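Side-chain contact in D-alanyl-D-alanine carboxypeptidase (Mycobacterium tuberculosis H37Rv, PDB 4RYE), which probably trims the terminal D-alanine of peptidoglycan stem peptides, and shows D,D-carboxypeptidase activity in vitro as a serine-type penicillin-binding protein of the S11 family: residues 177-182 with 188-193. Residues are numbered along the deposited sequence; the frame is centred on the assembly and turned at random.
Sequences EPSAMF and EQLIVN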
ATOM      1  N   GLU A 177      -7.639   0.329 -11.133  1.00 31.24           N
ATOM      2  CA  GLU A 177      -8.224   1.386 -11.983  1.00 29.85           C
ATOM      3  C   GLU A 177      -7.159   2.339 -12.504  1.00 31.98           C
ATOM      4  O   GLU A 177      -6.324   2.820 -11.730  1.00 30.76           O
ATOM      5  CB  GLU A 177      -9.221   2.260 -11.199  1.00 28.13           C
ATOM      6  CG  GLU A 177     -10.488   1.622 -10.684  1.00 42.96           C
ATOM      7  CD  GLU A 177     -11.188   2.550  -9.688  1.00 47.44           C
ATOM      8  OE1 GLU A 177     -10.578   3.578  -9.321  1.00 48.43           O
ATOM      9  OE2 GLU A 177     -12.329   2.264  -9.270  1.00 48.99           O
ATOM     10  N   PRO A 178      -7.200   2.658 -13.813  1.00 29.73           N
ATOM     11  CA  PRO A 178      -6.246   3.651 -14.307  1.00 28.50           C
ATOM     12  C   PRO A 178      -6.626   5.063 -13.865  1.00 26.49           C
ATOM     13  O   PRO A 178      -5.765   5.934 -13.793  1.00 25.81           O
ATOM     14  CB  PRO A 178      -6.355   3.517 -15.834  1.00 30.76           C
ATOM     15  CG  PRO A 178      -7.721   2.950 -16.081  1.00 38.67           C
ATOM     16  CD  PRO A 178      -7.992   2.044 -14.897  1.00 34.08           C
ATOM     17  N   SER A 179      -7.903   5.277 -13.556  1.00 26.52           N
ATOM     18  CA  SER A 179      -8.387   6.616 -13.249  1.00 25.59           C
ATOM     19  C   SER A 179      -9.704   6.568 -12.498  1.00 25.20           C
ATOM     20  O   SER A 179     -10.355   5.523 -12.421  1.00 26.67           O
ATOM     21  CB  SER A 179      -8.567   7.425 -14.536  1.00 27.08           C
ATOM     22  OG  SER A 179      -9.535   6.815 -15.374  1.00 31.24           O
ATOM     23  N   ALA A 180     -10.097   7.708 -11.940  1.00 24.03           N
ATOM     24  CA  ALA A 180     -11.380   7.815 -11.269  1.00 28.82           C
ATOM     25  C   ALA A 180     -11.842   9.255 -11.315  1.00 25.74           C
ATOM     26  O   ALA A 180     -11.033  10.166 -11.504  1.00 26.14           O
ATOM     27  CB  ALA A 180     -11.276   7.335  -9.825  1.00 23.62           C
HETATM   28  N   MSE A 181     -13.146   9.458 -11.143  1.00 25.64           N
HETATM   29  CA  MSE A 181     -13.705  10.800 -11.086  1.00 26.62           C
HETATM   30  C   MSE A 181     -13.792  11.240  -9.630  1.00 26.17           C
HETATM   31  O   MSE A 181     -14.253  10.483  -8.773  1.00 31.15           O
HETATM   32  CB  MSE A 181     -15.099  10.832 -11.718  1.00 32.75           C
HETATM   33  CG  MSE A 181     -15.147  10.567 -13.217  1.00 38.86           C
HETATM   34 SE   MSE A 181     -13.970  11.685 -14.310  0.65 41.77          SE
HETATM   35  CE  MSE A 181     -14.409  13.438 -13.688  1.00 32.56           C
ATOM     36  N   PHE A 182     -13.354  12.463  -9.348  1.00 27.33           N
ATOM     37  CA  PHE A 182     -13.428  12.998  -7.994  1.00 26.95           C
ATOM     38  C   PHE A 182     -14.118  14.359  -8.030  1.00 31.53           C
ATOM     39  O   PHE A 182     -13.902  15.139  -8.958  1.00 30.32           O
ATOM     40  CB  PHE A 182     -12.026  13.101  -7.392  1.00 26.00           C
ATOM     41  CG  PHE A 182     -12.017  13.347  -5.912  1.00 26.77           C
ATOM     42  CD1 PHE A 182     -12.120  12.291  -5.021  1.00 26.31           C
ATOM     43  CD2 PHE A 182     -11.905  14.641  -5.412  1.00 28.66           C
ATOM     44  CE1 PHE A 182     -12.109  12.516  -3.647  1.00 27.67           C
ATOM     45  CE2 PHE A 182     -11.898  14.879  -4.051  1.00 30.06           C
ATOM     46  CZ  PHE A 182     -12.003  13.812  -3.162  1.00 32.54           C
ATOM     47  N   GLU A 188     -16.686  17.573 -11.606  1.00 48.45           N
ATOM     48  CA  GLU A 188     -15.823  16.439 -11.289  1.00 49.47           C
ATOM     49  C   GLU A 188     -14.515  16.484 -12.084  1.00 45.54           C
ATOM     50  O   GLU A 188     -14.502  16.835 -13.267  1.00 45.64           O
ATOM     51  CB  GLU A 188     -16.559  15.111 -11.516  1.00 52.19           C
ATOM     52  CG  GLU A 188     -17.320  15.026 -12.844  1.00 61.02           C
ATOM     53  CD  GLU A 188     -17.925  13.653 -13.077  1.00 61.51           C
ATOM     54  OE1 GLU A 188     -17.993  12.865 -12.105  1.00 57.14           O
ATOM     55  OE2 GLU A 188     -18.328  13.364 -14.227  1.00 65.44           O
ATOM     56  N   GLN A 189     -13.423  16.128 -11.413  1.00 37.84           N
ATOM     57  CA  GLN A 189     -12.087  16.143 -12.004  1.00 37.78           C
ATOM     58  C   GLN A 189     -11.596  14.709 -12.099  1.00 36.23           C
ATOM     59  O   GLN A 189     -11.748  13.933 -11.154  1.00 30.19           O
ATOM     60  CB  GLN A 189     -11.112  16.976 -11.144  1.00 45.47           C
ATOM     61  CG  GLN A 189     -11.053  16.567  -9.652  1.00 55.50           C
ATOM     62  CD  GLN A 189      -9.977  17.304  -8.836  1.00 62.23           C
ATOM     63  OE1 GLN A 189      -9.979  18.535  -8.744  1.00 68.77           O
ATOM     64  NE2 GLN A 189      -9.062  16.540  -8.228  1.00 54.70           N
ATOM     65  N   LEU A 190     -11.019  14.344 -13.237  1.00 29.58           N
ATOM     66  CA  LEU A 190     -10.442  13.013 -13.382  1.00 27.76           C
ATOM     67  C   LEU A 190      -9.104  12.948 -12.641  1.00 26.32           C
ATOM     68  O   LEU A 190      -8.225  13.780 -12.867  1.00 27.97           O
ATOM     69  CB  LEU A 190     -10.262  12.681 -14.870  1.00 38.68           C
ATOM     70  CG  LEU A 190      -9.975  11.225 -15.252  1.00 40.16           C
ATOM     71  CD1 LEU A 190     -10.640  10.895 -16.574  1.00 45.58           C
ATOM     72  CD2 LEU A 190      -8.481  10.973 -15.347  1.00 40.14           C
ATOM     73  N   ILE A 191      -8.957  11.980 -11.738  1.00 24.64           N
ATOM     74  CA  ILE A 191      -7.666  11.728 -11.105  1.00 23.83           C
ATOM     75  C   ILE A 191      -7.071  10.426 -11.641  1.00 29.11           C
ATOM     76  O   ILE A 191      -7.806   9.487 -11.956  1.00 28.64           O
ATOM     77  CB  ILE A 191      -7.778  11.658  -9.572  1.00 23.23           C
ATOM     78  CG1 ILE A 191      -8.756  10.550  -9.150  1.00 22.80           C
ATOM     79  CG2 ILE A 191      -8.204  13.019  -9.012  1.00 26.35           C
ATOM     80  CD1 ILE A 191      -8.738  10.241  -7.656  1.00 28.08           C
ATOM     81  N   VAL A 192      -5.745  10.378 -11.758  1.00 26.83           N
ATOM     82  CA  VAL A 192      -5.081   9.215 -12.340  1.00 24.70           C
ATOM     83  C   VAL A 192      -4.322   8.430 -11.282  1.00 25.59           C
ATOM     84  O   VAL A 192      -3.842   8.990 -10.284  1.00 24.27           O
ATOM     85  CB  VAL A 192      -4.131   9.598 -13.504  1.00 27.33           C
ATOM     86  CG1 VAL A 192      -4.888  10.351 -14.580  1.00 31.76           C
ATOM     87  CG2 VAL A 192      -2.967  10.441 -13.001  1.00 30.50           C
ATOM     88  N   ASN A 193      -4.236   7.120 -11.498  1.00 28.23           N
ATOM     89  CA  ASN A 193      -3.529   6.232 -10.598  1.00 25.18           C
ATOM     90  C   ASN A 193      -2.026   6.479 -10.703  1.00 26.67           C
ATOM     91  O   ASN A 193      -1.456   6.383 -11.789  1.00 27.86           O
ATOM     92  CB  ASN A 193      -3.840   4.779 -10.977  1.00 23.08           C
ATOM     93  CG  ASN A 193      -3.471   3.795  -9.884  1.00 26.13           C
ATOM     94  OD1 ASN A 193      -2.495   3.987  -9.155  1.00 26.27           O
ATOM     95  ND2 ASN A 193      -4.253   2.730  -9.765  1.00 25.57           N
TER
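Met181, present as selenomethionine, reaches from one strand of a two-stranded antiparallel hairpin over the other, between Leu190 and Glu188. Its chain, flexible enough to bend at both chi2 and chi3, sets SE beside Leu190, 3.9 Å from CB, and brings CE to 3.4 Å from Glu188 CG. The Glu188 chain crosses it at about a right angle, offering its aliphatic part to the methyl while the carboxylate stays on the exposed face. On that same face Leu190 turns CD2 the other way, 3.6 Å from Ser179 CB, a small residue that leaves room for the branch.

The opposite face, carrying Ala180, Phe182, Gln189 and Ile191, is turned toward the protein. Ile191 CG2 meets Phe182 CB at 4.2 Å, and the phenyl ring, with CG anti to the backbone N (chi1 -167°), runs on inward to Val81, Val83 and Tyr89. Ala180 is short enough to let helix 91-100 approach through Asp96 and Leu100.

Paired backbone bonds join Ala180 to Ile191 and Phe182 to Gln189. Where the strands end, Asn193 takes over: its N reaches Pro178 O from above the carbonyl plane, and its side-chain ND2 donates to Glu177 O at 2.9 Å, an almost straight bond (164°) lying in the amide plane. ND2 also serves Thr175 O, while OD1 accepts from Asp195 N.

The buried carboxamide, able to donate and accept at once, thus ties the chain around Thr175 and Glu177 to its own turn at Asp195, about 9 Å from the side chain of Ser102, a probable active-site residue, whereas on the outer face the side chains meet mainly through carbon and selenium.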